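Telomerase reverse transcriptase (Candida albicans SC5314, PDB 6ZDQ) probably extends chromosome ends as a reverse transcriptase, adding telomeric DNA repeats by copying a template within its RNA subunit. Local coordinates at residues Val100-Ile105 with Arg129-Lys134. Residues are numbered along the deposited sequence; the frame is centred on the assembly and turned at random.
Sequences VSNKKI and RGIRLK. With nucleotides of chain B.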
# COMPACT_ATOMS: atom_id res chain seq x y z
N VAL A 100 -8.26 -38.23 -8.40
CA VAL A 100 -8.71 -37.42 -9.53
C VAL A 100 -9.56 -36.24 -9.05
O VAL A 100 -9.33 -35.10 -9.45
CB VAL A 100 -9.49 -38.29 -10.53
CG1 VAL A 100 -10.02 -37.44 -11.68
CG2 VAL A 100 -8.60 -39.41 -11.05
N SER A 101 -10.56 -36.51 -8.21
CA SER A 101 -11.49 -35.47 -7.80
C SER A 101 -10.79 -34.35 -7.03
O SER A 101 -11.06 -33.16 -7.27
CB SER A 101 -12.62 -36.07 -6.96
OG SER A 101 -12.11 -36.77 -5.85
N ASN A 102 -9.90 -34.70 -6.10
CA ASN A 102 -9.17 -33.67 -5.36
C ASN A 102 -8.21 -32.90 -6.25
O ASN A 102 -7.97 -31.71 -6.02
CB ASN A 102 -8.42 -34.28 -4.18
CG ASN A 102 -9.35 -34.78 -3.08
OD1 ASN A 102 -10.52 -34.42 -3.03
ND2 ASN A 102 -8.81 -35.60 -2.19
N LYS A 103 -7.63 -33.56 -7.26
CA LYS A 103 -6.69 -32.89 -8.15
C LYS A 103 -7.35 -31.72 -8.87
O LYS A 103 -6.72 -30.67 -9.07
CB LYS A 103 -6.12 -33.89 -9.16
CG LYS A 103 -5.05 -33.31 -10.08
CD LYS A 103 -4.48 -34.36 -11.01
CE LYS A 103 -3.42 -33.78 -11.93
NZ LYS A 103 -2.85 -34.80 -12.86
N LYS A 104 -8.61 -31.88 -9.28
CA LYS A 104 -9.33 -30.78 -9.91
C LYS A 104 -9.54 -29.63 -8.93
O LYS A 104 -9.35 -28.46 -9.28
CB LYS A 104 -10.67 -31.27 -10.46
CG LYS A 104 -10.56 -32.53 -11.28
CD LYS A 104 -11.89 -32.94 -11.87
CE LYS A 104 -11.79 -34.27 -12.59
NZ LYS A 104 -10.70 -34.27 -13.61
N ILE A 105 -9.95 -29.95 -7.69
CA ILE A 105 -10.18 -28.91 -6.69
C ILE A 105 -8.87 -28.21 -6.34
O ILE A 105 -8.81 -26.98 -6.27
CB ILE A 105 -10.84 -29.52 -5.44
CG1 ILE A 105 -12.21 -30.10 -5.80
CG2 ILE A 105 -10.98 -28.47 -4.36
CD1 ILE A 105 -12.89 -30.79 -4.65
N ARG A 129 -11.02 -26.30 1.43
CA ARG A 129 -12.33 -26.87 1.69
C ARG A 129 -12.77 -27.77 0.54
O ARG A 129 -12.32 -27.64 -0.60
CB ARG A 129 -13.37 -25.76 1.91
CG ARG A 129 -13.89 -25.11 0.64
CD ARG A 129 -14.78 -23.91 0.93
NE ARG A 129 -15.74 -24.17 2.00
CZ ARG A 129 -15.68 -23.62 3.22
NH1 ARG A 129 -14.69 -22.79 3.52
NH2 ARG A 129 -16.60 -23.91 4.13
N GLY A 130 -13.65 -28.71 0.87
CA GLY A 130 -14.20 -29.63 -0.12
C GLY A 130 -13.25 -30.70 -0.60
O GLY A 130 -13.57 -31.40 -1.57
N ILE A 131 -12.11 -30.88 0.05
CA ILE A 131 -11.13 -31.89 -0.34
C ILE A 131 -11.40 -33.16 0.45
O ILE A 131 -11.45 -33.13 1.69
CB ILE A 131 -9.70 -31.38 -0.11
CG1 ILE A 131 -9.39 -30.22 -1.06
CG2 ILE A 131 -8.70 -32.51 -0.30
CD1 ILE A 131 -8.00 -29.65 -0.89
N ARG A 132 -11.57 -34.27 -0.26
CA ARG A 132 -11.88 -35.54 0.38
C ARG A 132 -10.65 -36.08 1.10
O ARG A 132 -9.64 -36.41 0.46
CB ARG A 132 -12.38 -36.54 -0.66
CG ARG A 132 -13.71 -36.18 -1.31
CD ARG A 132 -14.82 -36.04 -0.28
NE ARG A 132 -16.14 -36.09 -0.89
CZ ARG A 132 -16.76 -35.04 -1.43
NH1 ARG A 132 -16.17 -33.86 -1.45
NH2 ARG A 132 -17.97 -35.19 -1.96
N LEU A 133 -10.72 -36.15 2.43
CA LEU A 133 -9.62 -36.72 3.21
C LEU A 133 -9.46 -38.21 2.96
O LEU A 133 -8.34 -38.73 3.02
CB LEU A 133 -9.84 -36.45 4.70
CG LEU A 133 -8.81 -37.02 5.67
CD1 LEU A 133 -7.96 -35.91 6.28
CD2 LEU A 133 -9.49 -37.85 6.75
N LYS A 134 -10.56 -38.92 2.68
CA LYS A 134 -10.50 -40.36 2.48
C LYS A 134 -9.58 -40.74 1.32
O LYS A 134 -8.92 -41.78 1.36
CB LYS A 134 -11.90 -40.92 2.24
CG LYS A 134 -12.64 -40.26 1.08
CD LYS A 134 -13.76 -41.13 0.53
CE LYS A 134 -14.38 -40.50 -0.71
NZ LYS A 134 -15.37 -41.40 -1.36
P U B 59 -16.97 -31.83 1.91
OP1 U B 59 -16.61 -32.16 0.50
OP2 U B 59 -18.34 -32.10 2.39
O5' U B 59 -15.95 -32.60 2.87
C5' U B 59 -14.55 -32.43 2.71
C4' U B 59 -13.79 -32.92 3.93
O4' U B 59 -14.11 -32.10 5.08
C3' U B 59 -14.12 -34.33 4.39
O3' U B 59 -13.47 -35.33 3.62
C2' U B 59 -13.68 -34.30 5.85
O2' U B 59 -12.27 -34.40 5.96
C1' U B 59 -14.09 -32.88 6.25
N1 U B 59 -15.44 -32.85 6.87
C2 U B 59 -15.54 -33.16 8.22
O2 U B 59 -14.58 -33.44 8.91
N3 U B 59 -16.81 -33.12 8.73
C4 U B 59 -17.97 -32.81 8.06
O4 U B 59 -19.05 -32.82 8.66
C5 U B 59 -17.79 -32.51 6.67
C6 U B 59 -16.56 -32.54 6.14
P G B 60 -14.16 -36.77 3.46
OP1 G B 60 -13.28 -37.58 2.57
OP2 G B 60 -15.59 -36.59 3.11
O5' G B 60 -14.07 -37.40 4.92
C5' G B 60 -15.10 -38.25 5.41
C4' G B 60 -14.96 -38.45 6.90
O4' G B 60 -15.24 -37.21 7.59
C3' G B 60 -15.93 -39.44 7.53
O3' G B 60 -15.53 -40.79 7.35
C2' G B 60 -15.94 -39.00 8.98
O2' G B 60 -14.77 -39.44 9.65
C1' G B 60 -15.87 -37.48 8.83
N9 G B 60 -17.20 -36.86 8.82
C8 G B 60 -17.83 -36.24 7.76
N7 G B 60 -19.01 -35.78 8.06
C5 G B 60 -19.18 -36.11 9.40
C6 G B 60 -20.27 -35.86 10.28
O6 G B 60 -21.34 -35.29 10.04
N1 G B 60 -20.02 -36.36 11.55
C2 G B 60 -18.87 -37.01 11.93
N2 G B 60 -18.82 -37.42 13.21
N3 G B 60 -17.85 -37.25 11.13
C4 G B 60 -18.07 -36.77 9.88
P A B 58 -21.34 -28.51 3.14
OP1 A B 58 -21.60 -28.61 1.69
OP2 A B 58 -22.05 -29.41 4.08
O5' A B 58 -19.77 -28.71 3.38
C5' A B 58 -18.83 -27.98 2.61
C4' A B 58 -17.43 -28.19 3.12
O4' A B 58 -17.28 -27.58 4.43
C3' A B 58 -17.01 -29.63 3.33
O3' A B 58 -16.62 -30.28 2.14
C2' A B 58 -15.88 -29.50 4.35
O2' A B 58 -14.68 -29.09 3.72
C1' A B 58 -16.40 -28.34 5.21
N9 A B 58 -17.12 -28.82 6.41
C8 A B 58 -18.48 -28.97 6.57
N7 A B 58 -18.82 -29.43 7.75
C5 A B 58 -17.61 -29.58 8.41
C6 A B 58 -17.29 -30.04 9.70
N6 A B 58 -18.20 -30.42 10.60
N1 A B 58 -15.98 -30.07 10.05
C2 A B 58 -15.07 -29.69 9.15
N3 A B 58 -15.25 -29.24 7.90
C4 A B 58 -16.55 -29.22 7.59
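In the RNA-binding domain of telomerase, the loop 129-134 lies between helix 99-115 and the backbone of the bound RNA, and Asn102 on the helix grips this loop at Arg132. The carboxamide of Asn102 pairs with both backbone polar groups of that one residue: its OD1 accepts from Arg132 N at 3.0 Å, while its ND2 donates to Arg132 O at 2.9 Å. Asparagine suits the place because its flat amide offers an acceptor and a donor side by side. CG stands anti to the carbonyl carbon (chi1 -69°), which carries the amide out from the helix to the loop. The same group packs against Ile131, whose CG2 lies 3.6 Å from ND2. One turn along the helix, Ile105 adds an apolar touch, its CG2 4.1 Å from Ile131 CG1; Ile131 also reaches Leu162 of helix 148-177. Gly130, at a positive phi of 74° that glycine readily adopts, donates its N-H to O2' of A58 of chain B. Further along, Leu133 N bonds to O3' of U59 of chain B; such contacts with the RNA backbone do not depend on the base. Bent at chi2, the Arg132 side chain sets its cationic guanidinium by the phosphates of U59 and G60 of chain B, NH1 nearest OP1 of U59, and Lys134 N donates almost straight (176°) to OP1 of G60 of chain B, 3.0 Å away.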